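Local coordinates for mandelate racemase/muconate lactonizing enzyme-like protein (PDB 3CYJ), which belongs to the mandelate racemase/muconate lactonizing enzyme family of the enolase superfamily, pairing an N-terminal capping domain with a TIM-type barrel that holds a sodium ion, at residues S14-P19 against S357-Y362; S33-L38 against G54-G59; Y22-G27 against T141-R146; Y135-F140 against H315-H320; V18-P23 against F319-R324. One frame throughout, in Å; residues are numbered along the deposited sequence.

Four of the five contacts involve or adjoin strand 8-26, which runs from the N-terminal sheet to the barrel. Contact 1 places the C-terminal helix against it; contact 2, centre to centre about 11 Å away, ties the neighbouring strand 33-43 to the start of helix 57-70. Farther along strand 8-26, contact 5 meets helix 320-329 and contact 3 the loop after strand 132-137, their centres about 12 Å apart. Contact 4 is inside the barrel wall and shares Phe319 and His320 with contact 5. The sodium ion, held by Asp194, Glu221 and Glu222, is about 6 Å from the side chains of Asp26 in contact 3 and Glu317 in contact 4.

Contact 1. Residues S14-P19 against S357-Y362; sequences SAYTVP and SEAGKY
Tyr16 and Thr17 share the carbonyl oxygen of Tyr362, on helix 356-362. Thr17 N donates to Tyr362 O at 3.0 Å, in the carbonyl plane, with 156° at the hydrogen. The same oxygen receives a CA-H...O contact from Tyr16 CA at 3.2 Å, so one acceptor serves two consecutive strand residues. Another carbonyl meets the Tyr16 ring edge, where Tyr16 CD1 is 3.3 Å from Ala359 O. The Tyr16 hydroxyl shares a hydrogen bond with Ser14 OG, which fixes the far end of the ring.

Among apolar contacts, Tyr16 CE1 touches Ala359 CB at 3.9 Å. The Tyr362 ring has Val18 CG2 over one face, 4.0 Å from Tyr362 CG, and Lys361 CG over the centre of the opposite face; Pro19 CD comes close to Tyr362 CE1. With CG anti to its own carbonyl carbon (chi1 -59°), the ring lies alongside Thr17 to Pro19.

The contact lays the C-terminal helix, which follows the barrel, across the N-terminal antiparallel sheet at 78° to the strand, joining the two domains. Strand 33-43 pairs with this strand through Met36 and Thr34, Leu354 packs on Tyr16 and Ala359, and helix 320-329 covers Val18.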
# COMPACT_ATOMS: atom_id res chain seq x y z
N SER A 14 21.31 34.49 -28.26
CA SER A 14 20.61 34.94 -29.45
C SER A 14 19.52 33.92 -29.75
O SER A 14 19.52 32.85 -29.17
CB SER A 14 21.58 35.12 -30.63
OG SER A 14 22.25 33.91 -30.96
N ALA A 15 18.57 34.27 -30.61
CA ALA A 15 17.42 33.42 -30.85
C ALA A 15 17.08 33.49 -32.31
O ALA A 15 17.31 34.51 -32.97
CB ALA A 15 16.21 33.85 -29.99
N TYR A 16 16.51 32.41 -32.81
CA TYR A 16 16.15 32.31 -34.23
C TYR A 16 14.82 31.63 -34.31
O TYR A 16 14.56 30.64 -33.57
CB TYR A 16 17.21 31.53 -35.00
CG TYR A 16 18.58 32.02 -34.66
CD1 TYR A 16 19.16 33.11 -35.36
CD2 TYR A 16 19.27 31.49 -33.58
CE1 TYR A 16 20.40 33.60 -35.01
CE2 TYR A 16 20.49 31.97 -33.21
CZ TYR A 16 21.07 33.04 -33.94
OH TYR A 16 22.33 33.51 -33.55
N THR A 17 13.98 32.13 -35.20
CA THR A 17 12.69 31.56 -35.44
C THR A 17 12.64 31.11 -36.88
O THR A 17 12.95 31.90 -37.77
CB THR A 17 11.55 32.61 -35.19
OG1 THR A 17 11.64 33.07 -33.84
CG2 THR A 17 10.15 32.03 -35.46
N VAL A 18 12.24 29.86 -37.11
CA VAL A 18 12.18 29.25 -38.43
C VAL A 18 10.79 28.63 -38.71
O VAL A 18 10.31 27.74 -37.99
CB VAL A 18 13.23 28.12 -38.56
CG1 VAL A 18 13.20 27.52 -39.94
CG2 VAL A 18 14.64 28.61 -38.18
N PRO A 19 10.12 29.12 -39.78
CA PRO A 19 8.88 28.48 -40.18
C PRO A 19 9.06 26.99 -40.40
O PRO A 19 10.06 26.56 -40.91
CB PRO A 19 8.54 29.17 -41.53
CG PRO A 19 9.16 30.54 -41.36
CD PRO A 19 10.47 30.23 -40.68
N SER A 357 25.28 33.40 -41.99
CA SER A 357 24.42 33.96 -43.04
C SER A 357 22.95 33.61 -42.90
O SER A 357 22.09 34.51 -42.92
CB SER A 357 24.88 33.50 -44.43
OG SER A 357 25.34 34.62 -45.18
N GLU A 358 22.68 32.30 -42.83
CA GLU A 358 21.33 31.80 -42.52
C GLU A 358 20.89 32.28 -41.13
O GLU A 358 19.72 32.64 -40.94
CB GLU A 358 21.30 30.27 -42.55
CG GLU A 358 21.63 29.66 -43.89
CD GLU A 358 20.39 29.43 -44.77
OE1 GLU A 358 19.37 30.13 -44.58
OE2 GLU A 358 20.45 28.54 -45.66
N ALA A 359 21.80 32.27 -40.17
CA ALA A 359 21.48 32.82 -38.86
C ALA A 359 20.71 34.15 -38.97
O ALA A 359 19.61 34.29 -38.45
CB ALA A 359 22.77 33.01 -38.03
N GLY A 360 21.30 35.11 -39.68
CA GLY A 360 20.78 36.46 -39.81
C GLY A 360 19.43 36.50 -40.47
O GLY A 360 18.56 37.31 -40.12
N LYS A 361 19.23 35.61 -41.43
CA LYS A 361 17.97 35.53 -42.09
C LYS A 361 16.83 35.25 -41.07
O LYS A 361 15.72 35.77 -41.21
CB LYS A 361 18.03 34.47 -43.19
CG LYS A 361 16.68 34.23 -43.83
CD LYS A 361 16.70 33.30 -45.05
CE LYS A 361 15.28 33.24 -45.68
NZ LYS A 361 15.26 32.51 -47.00
N TYR A 362 17.11 34.44 -40.04
CA TYR A 362 16.08 33.96 -39.10
C TYR A 362 16.21 34.51 -37.71
O TYR A 362 15.51 34.08 -36.81
CB TYR A 362 16.10 32.44 -38.99
CG TYR A 362 15.87 31.76 -40.30
CD1 TYR A 362 14.61 31.76 -40.88
CD2 TYR A 362 16.92 31.13 -40.98
CE1 TYR A 362 14.37 31.14 -42.08
CE2 TYR A 362 16.71 30.50 -42.22
CZ TYR A 362 15.42 30.52 -42.75
OH TYR A 362 15.14 29.93 -43.96

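Contact 2. Residues S33-L38 against G54-G59; sequences STTMIL and GDVSVG
Gly54 N donates to Thr35 O at 3.0 Å, tilted 18° from the carbonyl plane, and this backbone bond holds the loop leading into helix 57-70 beside strand 33-38, continuing the pairing of Ile37 with Thr52.

Ile37 makes most of the side-chain contact. Its chi1 (-57°) splits the two branches, CG1 beside the backbone N and CG2 anti to it, and chi2 (84°) swings CD1 toward Gly54 and Asp55. Ile37 CD1 comes to 3.4 Å from Asp55 O and also meets Gly54 O, while CG1 lies 3.9 Å from Val58 CB. The other branch, CG2, rests on the backbone of Gly59, 3.7 Å from its N. One isoleucine thus spans the loop and the start of the helical region at Val58 and Gly59. Thr35 works at the other end: Thr35 CB is 3.2 Å from Gly54 O, and the methyl CG2 touches Val56 CG1 at 4.0 Å. Its hydroxyl bonds to Thr17 OG1 and also to a water that accepts from Val56 N, making a bridge between strand and loop.

Asp55 caps the helix. Its OD2 takes Ser57 N at 3.0 Å from above the carboxylate plane and Ser57 OG at 2.6 Å on its anti lone pair, so two bonds from one residue grip this oxygen. The other oxygen, OD1, bonds to Ser64 of the second subunit, linking the cap to the subunit interface.

Strands 8-26 and 46-53 flank strand 33-43 in the antiparallel sheet of the N-terminal domain. Helix 97-116 packs against Val58, and Val13 of strand 8-26 touches Ile37.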
# COMPACT_ATOMS: atom_id res chain seq x y z
N SER A 33 6.01 27.21 -36.72
CA SER A 33 7.42 27.65 -36.61
C SER A 33 8.11 27.13 -35.35
O SER A 33 7.46 26.64 -34.45
CB SER A 33 7.53 29.19 -36.63
OG SER A 33 7.06 29.75 -35.44
N THR A 34 9.42 27.30 -35.31
CA THR A 34 10.25 26.85 -34.18
C THR A 34 11.19 27.95 -33.77
O THR A 34 11.81 28.57 -34.62
CB THR A 34 11.19 25.67 -34.61
OG1 THR A 34 10.40 24.61 -35.14
CG2 THR A 34 12.03 25.15 -33.42
N THR A 35 11.34 28.16 -32.46
CA THR A 35 12.32 29.10 -31.97
C THR A 35 13.45 28.37 -31.22
O THR A 35 13.20 27.65 -30.26
CB THR A 35 11.66 30.15 -31.08
OG1 THR A 35 10.69 30.88 -31.85
CG2 THR A 35 12.69 31.08 -30.55
N MET A 36 14.68 28.55 -31.71
CA MET A 36 15.86 28.11 -31.05
C MET A 36 16.53 29.24 -30.27
O MET A 36 16.76 30.32 -30.81
CB MET A 36 16.85 27.49 -32.05
CG MET A 36 18.10 26.89 -31.41
SD MET A 36 19.49 26.62 -32.61
CE MET A 36 18.87 25.23 -33.42
N ILE A 37 16.86 29.00 -29.01
CA ILE A 37 17.61 29.99 -28.28
C ILE A 37 19.03 29.46 -28.17
O ILE A 37 19.23 28.32 -27.79
CB ILE A 37 16.98 30.31 -26.88
CG1 ILE A 37 15.53 30.79 -27.04
CG2 ILE A 37 17.84 31.33 -26.14
CD1 ILE A 37 14.49 29.64 -27.15
N LEU A 38 20.02 30.30 -28.52
CA LEU A 38 21.38 29.81 -28.69
C LEU A 38 22.30 30.51 -27.71
O LEU A 38 22.28 31.75 -27.62
CB LEU A 38 21.87 30.03 -30.15
CG LEU A 38 23.36 29.56 -30.36
CD1 LEU A 38 23.52 28.01 -30.49
CD2 LEU A 38 23.95 30.29 -31.53
N GLY A 54 12.15 26.84 -27.57
CA GLY A 54 11.16 27.33 -26.62
C GLY A 54 10.83 28.77 -26.92
O GLY A 54 10.99 29.19 -28.05
N ASP A 55 10.36 29.51 -25.91
CA ASP A 55 9.97 30.89 -26.13
C ASP A 55 11.22 31.79 -26.15
O ASP A 55 12.21 31.49 -25.42
CB ASP A 55 8.96 31.36 -25.08
CG ASP A 55 8.38 32.76 -25.42
OD1 ASP A 55 7.79 32.89 -26.52
OD2 ASP A 55 8.58 33.71 -24.63
N VAL A 56 11.18 32.88 -26.94
CA VAL A 56 12.27 33.85 -26.95
C VAL A 56 12.55 34.32 -25.53
O VAL A 56 13.67 34.72 -25.22
CB VAL A 56 12.01 35.16 -27.83
CG1 VAL A 56 12.07 34.84 -29.28
CG2 VAL A 56 10.66 35.85 -27.51
N SER A 57 11.53 34.30 -24.66
CA SER A 57 11.78 34.77 -23.29
C SER A 57 12.88 33.96 -22.60
O SER A 57 13.47 34.46 -21.65
CB SER A 57 10.49 34.79 -22.45
OG SER A 57 9.87 33.53 -22.42
N VAL A 58 13.17 32.75 -23.09
CA VAL A 58 14.29 31.94 -22.56
C VAL A 58 15.63 32.71 -22.61
O VAL A 58 16.41 32.72 -21.63
CB VAL A 58 14.39 30.56 -23.32
CG1 VAL A 58 15.70 29.81 -22.99
CG2 VAL A 58 13.17 29.69 -23.05
N GLY A 59 15.88 33.41 -23.72
CA GLY A 59 17.08 34.25 -23.87
C GLY A 59 17.23 35.36 -22.84
O GLY A 59 18.30 35.56 -22.27
O HOH W 1 9.30 32.70 -29.63

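Contact 3. Residues Y22-G27 against T141-R146; sequences YPESDG and TSYPLR
The loop that follows barrel strand 132-137 and leads into helix 145-157 meets strand 8-26 of the N-terminal domain through Ser25, Thr141 and Ser142. Thr141 N donates to Ser25 O at 3.1 Å. The side-chain hydroxyls of the same two residues, Ser25 OG and Thr141 OG1, share a hydrogen bond of 2.8 Å. One residue on, Ser142 OG gives a 2.6 Å bond to Pro23 O; with chi1 at 59° the hydroxyl lies between its own N and carbonyl carbon, turned toward the strand.

Tyr22 extends this junction along the loop. Its ring edge faces Ser142 O in plane, its CD2 meets Tyr143 CD1 at 3.7 Å with the two ring planes 77° apart, and its OH lies 3.3 Å from Pro144 CD. A water also joins the segments, donating to Glu24 OE2 and accepting from Tyr143 OH.

The join between domains is thus mainly hydroxyl to carbonyl and hydroxyl to hydroxyl. Glu24 OE1 lies close to Asp321 OD1, which may mean that the two carboxylates share a proton. Asp26 OD2 reaches instead toward Arg90 of the second subunit, in a salt bridge, and a bound glycerol, with its side chain about 6 Å from the sodium ion.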
# COMPACT_ATOMS: atom_id res chain seq x y z
N TYR A 22 5.53 23.02 -43.36
CA TYR A 22 4.11 22.76 -43.63
C TYR A 22 3.43 23.15 -42.32
O TYR A 22 4.10 23.19 -41.27
CB TYR A 22 3.89 21.27 -43.93
CG TYR A 22 2.52 20.92 -44.48
CD1 TYR A 22 2.21 21.14 -45.83
CD2 TYR A 22 1.55 20.32 -43.66
CE1 TYR A 22 0.92 20.80 -46.36
CE2 TYR A 22 0.27 19.97 -44.18
CZ TYR A 22 -0.03 20.23 -45.53
OH TYR A 22 -1.28 19.90 -46.04
N PRO A 23 2.11 23.47 -42.34
CA PRO A 23 1.47 23.67 -41.00
C PRO A 23 1.48 22.36 -40.17
O PRO A 23 1.17 21.28 -40.71
CB PRO A 23 -0.00 24.03 -41.33
CG PRO A 23 -0.12 24.11 -42.84
CD PRO A 23 1.21 23.72 -43.48
N GLU A 24 1.83 22.43 -38.89
CA GLU A 24 1.98 21.18 -38.11
C GLU A 24 1.09 21.13 -36.89
O GLU A 24 0.78 22.15 -36.27
CB GLU A 24 3.46 20.98 -37.72
CG GLU A 24 4.40 20.68 -38.93
CD GLU A 24 5.85 20.54 -38.51
OE1 GLU A 24 6.12 20.54 -37.29
OE2 GLU A 24 6.75 20.43 -39.35
N SER A 25 0.67 19.93 -36.51
CA SER A 25 -0.16 19.83 -35.32
C SER A 25 -0.01 18.43 -34.72
O SER A 25 0.52 17.51 -35.36
CB SER A 25 -1.61 20.11 -35.66
OG SER A 25 -2.11 19.08 -36.49
N ASP A 26 -0.48 18.28 -33.49
CA ASP A 26 -0.47 17.00 -32.86
C ASP A 26 -1.79 16.97 -32.10
O ASP A 26 -2.65 17.89 -32.32
CB ASP A 26 0.78 16.78 -31.97
CG ASP A 26 0.92 17.82 -30.85
OD1 ASP A 26 -0.11 18.28 -30.29
OD2 ASP A 26 2.08 18.14 -30.49
N GLY A 27 -1.95 15.97 -31.24
CA GLY A 27 -3.19 15.82 -30.53
C GLY A 27 -3.61 17.05 -29.74
O GLY A 27 -4.76 17.31 -29.63
N THR A 141 -0.61 15.46 -37.36
CA THR A 141 -2.02 15.26 -37.59
C THR A 141 -2.58 16.16 -38.69
O THR A 141 -3.65 15.87 -39.27
CB THR A 141 -2.85 15.37 -36.27
OG1 THR A 141 -2.37 16.48 -35.50
CG2 THR A 141 -2.74 14.06 -35.45
N SER A 142 -1.85 17.23 -39.01
CA SER A 142 -2.22 18.08 -40.14
C SER A 142 -1.86 17.49 -41.52
O SER A 142 -2.38 17.96 -42.53
CB SER A 142 -1.51 19.43 -40.02
OG SER A 142 -0.12 19.18 -40.01
N TYR A 143 -0.94 16.53 -41.58
CA TYR A 143 -0.54 15.96 -42.88
C TYR A 143 -1.68 15.23 -43.59
O TYR A 143 -2.32 14.31 -43.01
CB TYR A 143 0.58 14.95 -42.70
CG TYR A 143 1.95 15.53 -42.50
CD1 TYR A 143 2.14 16.89 -42.38
CD2 TYR A 143 3.05 14.70 -42.38
CE1 TYR A 143 3.43 17.43 -42.18
CE2 TYR A 143 4.32 15.22 -42.20
CZ TYR A 143 4.50 16.57 -42.08
OH TYR A 143 5.80 17.05 -41.88
N PRO A 144 -1.92 15.56 -44.87
CA PRO A 144 -2.79 14.62 -45.59
C PRO A 144 -2.07 13.28 -45.71
O PRO A 144 -0.87 13.22 -45.52
CB PRO A 144 -2.98 15.29 -46.98
CG PRO A 144 -2.50 16.75 -46.79
CD PRO A 144 -1.42 16.66 -45.72
N LEU A 145 -2.83 12.22 -46.02
CA LEU A 145 -2.34 10.82 -46.06
C LEU A 145 -1.07 10.55 -46.90
O LEU A 145 -0.16 9.84 -46.45
CB LEU A 145 -3.46 9.97 -46.62
CG LEU A 145 -4.39 9.11 -45.78
CD1 LEU A 145 -4.32 9.38 -44.30
CD2 LEU A 145 -5.80 9.27 -46.32
N ARG A 146 -1.01 11.14 -48.10
CA ARG A 146 0.14 11.04 -49.02
C ARG A 146 1.39 11.61 -48.39
O ARG A 146 2.47 11.02 -48.49
CB ARG A 146 -0.12 11.75 -50.39
O HOH W 2 5.95 19.54 -41.71

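Contact 4. Residues Y135-F140 against H315-H320; sequences YGSGGF and HLEYFH
Tyr135 lies across its strand partner in the wall of the TIM-type barrel: the ring has Glu317 CA over one face, a CH-pi contact at 3.8 Å from the Tyr135 centroid, and turns an edge to the face of His315. In this T-shaped (edge-to-face) pair the planes are at 73° and Tyr135 CD2 is 3.5 Å from His315 ND1. With chi1 at 64°, Tyr135 CG stands between the backbone N and carbonyl carbon, and this rotation carries the ring over the neighbouring strand.

The two strands are the first and last of the barrel, and their parallel pairing closes it. Tyr135 N donates to Leu316 O, Tyr318 N to Tyr135 O at 2.7 Å, and Ser137 N to Tyr318 O. His320 N then donates to Ser137 O at 2.9 Å, continuing the ladder into the first residue of helix 320-329. Tyr318 is the centre of an inverse gamma turn, just ahead of that helix.

Tyr135, Ser137, Glu317 and Phe319 share one face of the sheet, and the Glu317 side chain is about 6 Å from the sodium ion. The Tyr135 hydroxyl bonds to Lys164 NZ, and the same lysine forms a salt bridge with Glu317 OE2, while Glu317 OE1 accepts from Cys298 N. The carboxylate is thus held at both oxygens. Beyond the strands, the Phe140 ring edge meets Phe319, with Phe140 CZ 3.9 Å from Phe319 CE1, and the side chains cross at about a right angle. On the Glu317 carboxylate, Ser137 OG donates to the anti lone pair of OE2 at 2.6 Å.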
# COMPACT_ATOMS: atom_id res chain seq x y z
N TYR A 135 14.97 7.03 -34.04
CA TYR A 135 13.78 6.82 -34.84
C TYR A 135 13.42 8.14 -35.52
O TYR A 135 13.62 9.22 -34.94
CB TYR A 135 12.61 6.29 -34.00
CG TYR A 135 12.10 7.20 -32.91
CD1 TYR A 135 11.03 8.06 -33.14
CD2 TYR A 135 12.65 7.15 -31.62
CE1 TYR A 135 10.52 8.87 -32.16
CE2 TYR A 135 12.16 7.97 -30.60
CZ TYR A 135 11.09 8.81 -30.88
OH TYR A 135 10.59 9.60 -29.90
N GLY A 136 12.93 8.04 -36.76
CA GLY A 136 12.42 9.20 -37.47
C GLY A 136 11.08 9.61 -36.90
O GLY A 136 10.17 8.79 -36.75
N SER A 137 10.92 10.89 -36.57
CA SER A 137 9.71 11.33 -35.84
C SER A 137 9.01 12.56 -36.51
O SER A 137 9.62 13.60 -36.65
CB SER A 137 10.09 11.62 -34.38
OG SER A 137 8.97 12.17 -33.68
N GLY A 138 7.77 12.39 -36.95
CA GLY A 138 6.99 13.45 -37.57
C GLY A 138 5.54 13.03 -37.62
O GLY A 138 4.92 12.75 -36.56
N GLY A 139 4.95 12.96 -38.82
CA GLY A 139 3.64 12.30 -39.00
C GLY A 139 2.55 13.10 -38.33
O GLY A 139 1.61 12.52 -37.73
N PHE A 140 2.67 14.43 -38.43
CA PHE A 140 1.75 15.35 -37.79
C PHE A 140 0.31 15.12 -38.25
O PHE A 140 0.07 14.63 -39.39
CB PHE A 140 2.20 16.80 -37.99
CG PHE A 140 3.61 17.00 -37.61
CD1 PHE A 140 3.97 17.10 -36.27
CD2 PHE A 140 4.62 16.98 -38.59
CE1 PHE A 140 5.33 17.21 -35.91
CE2 PHE A 140 5.97 17.10 -38.25
CZ PHE A 140 6.34 17.23 -36.91
N HIS A 315 16.76 4.46 -27.77
CA HIS A 315 16.87 5.25 -29.00
C HIS A 315 16.67 6.72 -28.72
O HIS A 315 16.24 7.13 -27.61
CB HIS A 315 15.88 4.83 -30.10
CG HIS A 315 14.51 4.48 -29.61
ND1 HIS A 315 13.76 5.32 -28.81
CD2 HIS A 315 13.72 3.40 -29.86
CE1 HIS A 315 12.57 4.77 -28.58
NE2 HIS A 315 12.53 3.59 -29.20
N LEU A 316 16.98 7.52 -29.74
CA LEU A 316 16.78 8.96 -29.67
C LEU A 316 15.85 9.35 -30.80
O LEU A 316 15.81 8.68 -31.86
CB LEU A 316 18.12 9.73 -29.65
CG LEU A 316 18.90 10.12 -30.93
CD1 LEU A 316 18.15 10.98 -32.02
CD2 LEU A 316 20.21 10.83 -30.57
N GLU A 317 15.07 10.39 -30.55
CA GLU A 317 14.08 10.89 -31.49
C GLU A 317 14.74 11.82 -32.51
O GLU A 317 15.31 12.88 -32.15
CB GLU A 317 13.00 11.69 -30.76
CG GLU A 317 11.99 12.28 -31.70
CD GLU A 317 10.99 13.14 -30.99
OE1 GLU A 317 11.36 13.80 -29.98
OE2 GLU A 317 9.84 13.15 -31.47
N TYR A 318 14.67 11.40 -33.76
CA TYR A 318 15.13 12.23 -34.87
C TYR A 318 13.97 13.11 -35.29
O TYR A 318 13.23 12.78 -36.22
CB TYR A 318 15.57 11.34 -36.06
CG TYR A 318 16.25 12.09 -37.13
CD1 TYR A 318 17.57 12.59 -36.95
CD2 TYR A 318 15.59 12.37 -38.32
CE1 TYR A 318 18.21 13.34 -37.96
CE2 TYR A 318 16.21 13.12 -39.33
CZ TYR A 318 17.52 13.59 -39.14
OH TYR A 318 18.11 14.34 -40.14
N PHE A 319 13.78 14.21 -34.56
CA PHE A 319 12.55 14.99 -34.70
C PHE A 319 12.59 15.90 -35.91
O PHE A 319 13.52 16.71 -36.06
CB PHE A 319 12.28 15.82 -33.43
CG PHE A 319 10.93 16.53 -33.46
CD1 PHE A 319 9.76 15.82 -33.75
CD2 PHE A 319 10.84 17.87 -33.20
CE1 PHE A 319 8.52 16.43 -33.78
CE2 PHE A 319 9.58 18.52 -33.21
CZ PHE A 319 8.42 17.79 -33.50
N HIS A 320 11.61 15.76 -36.79
CA HIS A 320 11.58 16.52 -38.05
C HIS A 320 11.89 18.00 -37.85
O HIS A 320 12.90 18.49 -38.34
CB HIS A 320 10.24 16.35 -38.78
CG HIS A 320 10.07 17.27 -39.95
ND1 HIS A 320 10.81 17.16 -41.11
CD2 HIS A 320 9.23 18.33 -40.14
CE1 HIS A 320 10.47 18.13 -41.95
NE2 HIS A 320 9.50 18.83 -41.39

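Contact 5. Residues V18-P23 against F319-R324; sequences VPTDYP and FHDHAR
Arg324 runs fully extended from CG to NE, with chi1 at 173°, and so carries its guanidinium from the helix to the backbone of Pro19. Asp21 holds CG between its N and carbonyl carbon (chi1 60°), which turns the carboxylate back toward the helix, where His320 comes from the opposite direction.

Arg324 NH1 donates to Pro19 O at 2.7 Å, in the carbonyl plane. Asp21 CB sits over one face of the guanidinium, toward its rim, 3.5 Å from Arg324 NE. The carboxylate of Asp21 interacts with this group by charge alone, as a long salt bridge of 3.7 Å from OD2 to Arg324 NE, well out of the guanidinium plane. Val18 CG1 lies against Arg324 NH1.

The more directional bond of Asp21 goes to His320, whose NE2 donates to OD1 at 3.0 Å. OD1 lies near the imidazole plane and is met on its syn side, with the donor tilted out of the carboxylate plane. Arginine and histidine together would probably favour the charged carboxylate. Nearby, Thr20 CG2 packs beside Asp321 OD2, an oxygen that accepts from Trp31 NE1.

Here the strand of the N-terminal domain meets the helix that follows the last barrel strand, segments 18-20 and 320-324 running at 139° to each other. Strand 33-43 pairs with the strand through Thr34, and helix 145-157 touches His320 through Gln151.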
# COMPACT_ATOMS: atom_id res chain seq x y z
N VAL A 18 12.24 29.86 -37.11
CA VAL A 18 12.18 29.25 -38.43
C VAL A 18 10.79 28.63 -38.71
O VAL A 18 10.31 27.74 -37.99
CB VAL A 18 13.23 28.12 -38.56
CG1 VAL A 18 13.20 27.52 -39.94
CG2 VAL A 18 14.64 28.61 -38.18
N PRO A 19 10.12 29.12 -39.78
CA PRO A 19 8.88 28.48 -40.18
C PRO A 19 9.06 26.99 -40.40
O PRO A 19 10.06 26.56 -40.91
CB PRO A 19 8.54 29.17 -41.53
CG PRO A 19 9.16 30.54 -41.36
CD PRO A 19 10.47 30.23 -40.68
N THR A 20 8.06 26.22 -40.01
CA THR A 20 7.95 24.81 -40.36
C THR A 20 7.74 24.75 -41.88
O THR A 20 7.27 25.71 -42.49
CB THR A 20 6.76 24.12 -39.62
OG1 THR A 20 5.55 24.89 -39.80
CG2 THR A 20 7.01 24.07 -38.10
N ASP A 21 8.08 23.61 -42.50
CA ASP A 21 7.89 23.48 -43.93
C ASP A 21 6.43 23.15 -44.34
O ASP A 21 6.11 23.02 -45.51
CB ASP A 21 8.93 22.51 -44.55
CG ASP A 21 8.86 21.08 -43.95
OD1 ASP A 21 7.99 20.82 -43.10
OD2 ASP A 21 9.67 20.21 -44.34
N TYR A 22 5.53 23.02 -43.36
CA TYR A 22 4.11 22.76 -43.63
C TYR A 22 3.43 23.15 -42.32
O TYR A 22 4.10 23.19 -41.27
CB TYR A 22 3.89 21.27 -43.93
CG TYR A 22 2.52 20.92 -44.48
CD1 TYR A 22 2.21 21.14 -45.83
CD2 TYR A 22 1.55 20.32 -43.66
CE1 TYR A 22 0.92 20.80 -46.36
CE2 TYR A 22 0.27 19.97 -44.18
CZ TYR A 22 -0.03 20.23 -45.53
OH TYR A 22 -1.28 19.90 -46.04
N PRO A 23 2.11 23.47 -42.34
CA PRO A 23 1.47 23.67 -41.00
C PRO A 23 1.48 22.36 -40.17
O PRO A 23 1.17 21.28 -40.71
CB PRO A 23 -0.00 24.03 -41.33
CG PRO A 23 -0.12 24.11 -42.84
CD PRO A 23 1.21 23.72 -43.48
N PHE A 319 13.78 14.21 -34.56
CA PHE A 319 12.55 14.99 -34.70
C PHE A 319 12.59 15.90 -35.91
O PHE A 319 13.52 16.71 -36.06
CB PHE A 319 12.28 15.82 -33.43
CG PHE A 319 10.93 16.53 -33.46
CD1 PHE A 319 9.76 15.82 -33.75
CD2 PHE A 319 10.84 17.87 -33.20
CE1 PHE A 319 8.52 16.43 -33.78
CE2 PHE A 319 9.58 18.52 -33.21
CZ PHE A 319 8.42 17.79 -33.50
N HIS A 320 11.61 15.76 -36.79
CA HIS A 320 11.58 16.52 -38.05
C HIS A 320 11.89 18.00 -37.85
O HIS A 320 12.90 18.49 -38.34
CB HIS A 320 10.24 16.35 -38.78
CG HIS A 320 10.07 17.27 -39.95
ND1 HIS A 320 10.81 17.16 -41.11
CD2 HIS A 320 9.23 18.33 -40.14
CE1 HIS A 320 10.47 18.13 -41.95
NE2 HIS A 320 9.50 18.83 -41.39
N ASP A 321 11.04 18.73 -37.13
CA ASP A 321 11.27 20.18 -36.95
C ASP A 321 12.71 20.51 -36.65
O ASP A 321 13.28 21.47 -37.18
CB ASP A 321 10.42 20.77 -35.85
CG ASP A 321 8.92 20.66 -36.11
OD1 ASP A 321 8.51 19.95 -37.04
OD2 ASP A 321 8.12 21.27 -35.37
N HIS A 322 13.31 19.69 -35.78
CA HIS A 322 14.58 20.02 -35.18
C HIS A 322 15.72 19.64 -36.05
O HIS A 322 16.66 20.44 -36.19
CB HIS A 322 14.73 19.38 -33.81
CG HIS A 322 13.78 19.95 -32.81
ND1 HIS A 322 13.67 19.46 -31.52
CD2 HIS A 322 12.89 20.97 -32.92
CE1 HIS A 322 12.75 20.16 -30.88
NE2 HIS A 322 12.27 21.08 -31.70
N ALA A 323 15.70 18.42 -36.57
CA ALA A 323 16.65 18.01 -37.58
C ALA A 323 16.76 19.10 -38.68
O ALA A 323 17.84 19.60 -38.99
CB ALA A 323 16.23 16.68 -38.19
N ARG A 324 15.62 19.50 -39.22
CA ARG A 324 15.58 20.51 -40.28
C ARG A 324 16.16 21.86 -39.84
O ARG A 324 17.01 22.42 -40.52
CB ARG A 324 14.14 20.67 -40.77
CG ARG A 324 13.89 21.80 -41.77
CD ARG A 324 12.39 21.77 -42.19
NE ARG A 324 12.10 22.81 -43.16
CZ ARG A 324 11.73 24.05 -42.86
NH1 ARG A 324 11.54 24.40 -41.59
NH2 ARG A 324 11.54 24.93 -43.83